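Chemotaxis protein CheX (Desulfovibrio desulfuricans subsp. desulfuricans str. G20, PDB 3HM4) probably acts in bacterial chemotaxis as a CheX-type phosphatase that removes the phosphoryl group from the response regulator CheY. Local coordinates at residues A[84-87]-A[88-92]. Residues are numbered along the deposited sequence; the frame is centred on the assembly and turned at random.
Sequences IIQD and TKDAV
Gln86 reaches one turn along the helix to grip Asp90. Its CB points away from the following turn, but with CG anti to the backbone N (chi1 -174°) and a bend at chi2 the chain swings back. Gln86 CG comes within 3.7 Å of Asp90 OD2, and CD is only slightly farther from that oxygen. At the tip, Gln86 NE2 gives a nearly straight hydrogen bond of 3.2 Å to Asp90 OD2. This acceptor lies almost in the amide plane, whereas NE2 meets the carboxylate on its syn side but well out of its plane, the two flat groups being turned 51° apart; the second bond, to Asp90 OD1, is weak. NE2 also donates to a water that accepts from Lys89 NZ, while OE1 takes a hydrogen bond from Asn40 ND2 of the second subunit. A glutamine suits this place because its amide can donate within the helix and accept across the dimer interface. Lys89, fully extended, delivers NZ to Asn40 O of that subunit. Residues 84-92 form the first turns of helix 84-109, held by i to i+4 backbone bonds such as Lys89 N to Ile85 O (3.0 Å); this end of the helix packs on helix 66-77 and on strand 115-123, at the edge of the six-stranded antiparallel sheet. A second water donates to both Asp87 OD1 and Asp90 OD2, bridging two carboxylates of like charge; Asp87 OD2 accepts from Asp83 N, as fits an acidic residue near a helix start. On the buried side, Thr88 folds its hydroxyl back beside its own N (chi1 -61°), and Thr88 OG1 donates to Ile84 O at 2.7 Å. Thr88 N, 3.0 Å from Ile84 O, approaches from the opposite face of the carbonyl plane. Threonine suits this buried place because its hydroxyl bonds within the helix; its side chain touches Val73 and Met123.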
ATOM      1  N   ILE A  84     -12.622 -11.147 -12.624  1.00 23.10           N
ATOM      2  CA  ILE A  84     -12.308 -11.065 -11.206  1.00 22.75           C
ATOM      3  C   ILE A  84     -11.162 -10.088 -10.893  1.00 20.96           C
ATOM      4  O   ILE A  84     -11.255  -9.377  -9.910  1.00 20.91           O
ATOM      5  CB  ILE A  84     -12.035 -12.469 -10.570  1.00 23.38           C
ATOM      6  CG1 ILE A  84     -12.031 -12.378  -9.037  1.00 24.42           C
ATOM      7  CG2 ILE A  84     -10.698 -13.068 -11.072  1.00 26.22           C
ATOM      8  CD1 ILE A  84     -13.315 -11.832  -8.408  1.00 27.02           C
ATOM      9  N   ILE A  85     -10.105 -10.034 -11.690  1.00 20.01           N
ATOM     10  CA  ILE A  85      -8.987  -9.130 -11.412  1.00 19.61           C
ATOM     11  C   ILE A  85      -9.415  -7.647 -11.556  1.00 18.17           C
ATOM     12  O   ILE A  85      -9.255  -6.835 -10.630  1.00 18.37           O
ATOM     13  CB  ILE A  85      -7.747  -9.440 -12.280  1.00 21.69           C
ATOM     14  CG1 ILE A  85      -7.269 -10.897 -12.112  1.00 28.94           C
ATOM     15  CG2 ILE A  85      -6.610  -8.469 -11.984  1.00 22.89           C
ATOM     16  CD1 ILE A  85      -7.024 -11.359 -10.729  1.00 33.77           C
ATOM     17  N   GLN A  86      -9.983  -7.296 -12.704  1.00 18.26           N
ATOM     18  CA  GLN A  86     -10.400  -5.930 -12.925  1.00 16.95           C
ATOM     19  C   GLN A  86     -11.503  -5.497 -11.943  1.00 16.41           C
ATOM     20  O   GLN A  86     -11.481  -4.369 -11.429  1.00 16.43           O
ATOM     21  CB  GLN A  86     -10.901  -5.728 -14.363  1.00 18.22           C
ATOM     22  CG  GLN A  86     -11.224  -4.294 -14.696  1.00 17.98           C
ATOM     23  CD  GLN A  86     -10.006  -3.405 -14.756  1.00 21.40           C
ATOM     24  OE1 GLN A  86      -9.012  -3.775 -15.369  1.00 27.92           O
ATOM     25  NE2 GLN A  86     -10.075  -2.221 -14.128  1.00 25.36           N
ATOM     26  N   ASP A  87     -12.477  -6.373 -11.709  1.00 16.72           N
ATOM     27  CA  ASP A  87     -13.611  -6.025 -10.869  1.00 16.72           C
ATOM     28  C   ASP A  87     -13.196  -5.913  -9.397  1.00 15.80           C
ATOM     29  O   ASP A  87     -13.740  -5.061  -8.689  1.00 15.51           O
ATOM     30  CB  ASP A  87     -14.785  -6.988 -11.079  1.00 16.49           C
ATOM     31  CG  ASP A  87     -15.379  -6.944 -12.481  1.00 18.42           C
ATOM     32  OD1 ASP A  87     -15.131  -5.993 -13.224  1.00 20.76           O
ATOM     33  OD2 ASP A  87     -16.075  -7.923 -12.791  1.00 21.82           O
ATOM     34  N   THR A  88     -12.262  -6.764  -8.976  1.00 14.22           N
ATOM     35  CA  THR A  88     -11.703  -6.661  -7.614  1.00 13.78           C
ATOM     36  C   THR A  88     -10.957  -5.334  -7.436  1.00 13.98           C
ATOM     37  O   THR A  88     -11.187  -4.624  -6.463  1.00 13.96           O
ATOM     38  CB  THR A  88     -10.811  -7.874  -7.241  1.00 13.61           C
ATOM     39  OG1 THR A  88     -11.650  -9.020  -7.298  1.00 15.68           O
ATOM     40  CG2 THR A  88     -10.218  -7.742  -5.844  1.00 14.97           C
ATOM     41  N   LYS A  89     -10.098  -4.994  -8.384  1.00 14.32           N
ATOM     42  CA  LYS A  89      -9.391  -3.723  -8.365  1.00 14.46           C
ATOM     43  C   LYS A  89     -10.382  -2.567  -8.259  1.00 14.47           C
ATOM     44  O   LYS A  89     -10.257  -1.697  -7.397  1.00 15.39           O
ATOM     45  CB  LYS A  89      -8.552  -3.570  -9.617  1.00 15.72           C
ATOM     46  CG  LYS A  89      -7.848  -2.242  -9.763  1.00 17.04           C
ATOM     47  CD  LYS A  89      -7.040  -2.159 -11.065  1.00 20.34           C
ATOM     48  CE  LYS A  89      -6.339  -0.819 -11.150  1.00 22.37           C
ATOM     49  NZ  LYS A  89      -5.304  -0.821 -12.210  1.00 26.56           N
ATOM     50  N   ASP A  90     -11.374  -2.565  -9.147  1.00 15.53           N
ATOM     51  CA  ASP A  90     -12.328  -1.470  -9.188  1.00 14.88           C
ATOM     52  C   ASP A  90     -13.218  -1.356  -7.943  1.00 14.68           C
ATOM     53  O   ASP A  90     -13.377  -0.269  -7.353  1.00 14.81           O
ATOM     54  CB  ASP A  90     -13.209  -1.516 -10.447  1.00 15.87           C
ATOM     55  CG  ASP A  90     -12.443  -1.214 -11.726  1.00 20.44           C
ATOM     56  OD1 ASP A  90     -11.366  -0.568 -11.693  1.00 22.02           O
ATOM     57  OD2 ASP A  90     -12.927  -1.656 -12.801  1.00 21.91           O
ATOM     58  N   ALA A  91     -13.781  -2.486  -7.521  1.00 13.28           N
ATOM     59  CA  ALA A  91     -14.733  -2.503  -6.393  1.00 14.24           C
ATOM     60  C   ALA A  91     -14.029  -2.245  -5.061  1.00 12.45           C
ATOM     61  O   ALA A  91     -14.423  -1.374  -4.280  1.00 13.40           O
ATOM     62  CB  ALA A  91     -15.491  -3.848  -6.330  1.00 14.80           C
ATOM     63  N   VAL A  92     -12.955  -2.990  -4.812  1.00 12.29           N
ATOM     64  CA  VAL A  92     -12.216  -2.818  -3.549  1.00 12.79           C
ATOM     65  C   VAL A  92     -11.508  -1.476  -3.536  1.00 11.96           C
ATOM     66  O   VAL A  92     -11.417  -0.840  -2.483  1.00 12.25           O
ATOM     67  CB  VAL A  92     -11.285  -4.020  -3.253  1.00 12.34           C
ATOM     68  CG1 VAL A  92     -10.388  -3.742  -2.007  1.00 13.16           C
ATOM     69  CG2 VAL A  92     -12.133  -5.290  -3.095  1.00 14.97           C
TER
HETATM   70  O   HOH W   1      -7.367  -0.820 -14.496  1.00 31.93           O
HETATM   71  O   HOH W   2     -14.978  -3.288 -13.221  1.00 26.65           O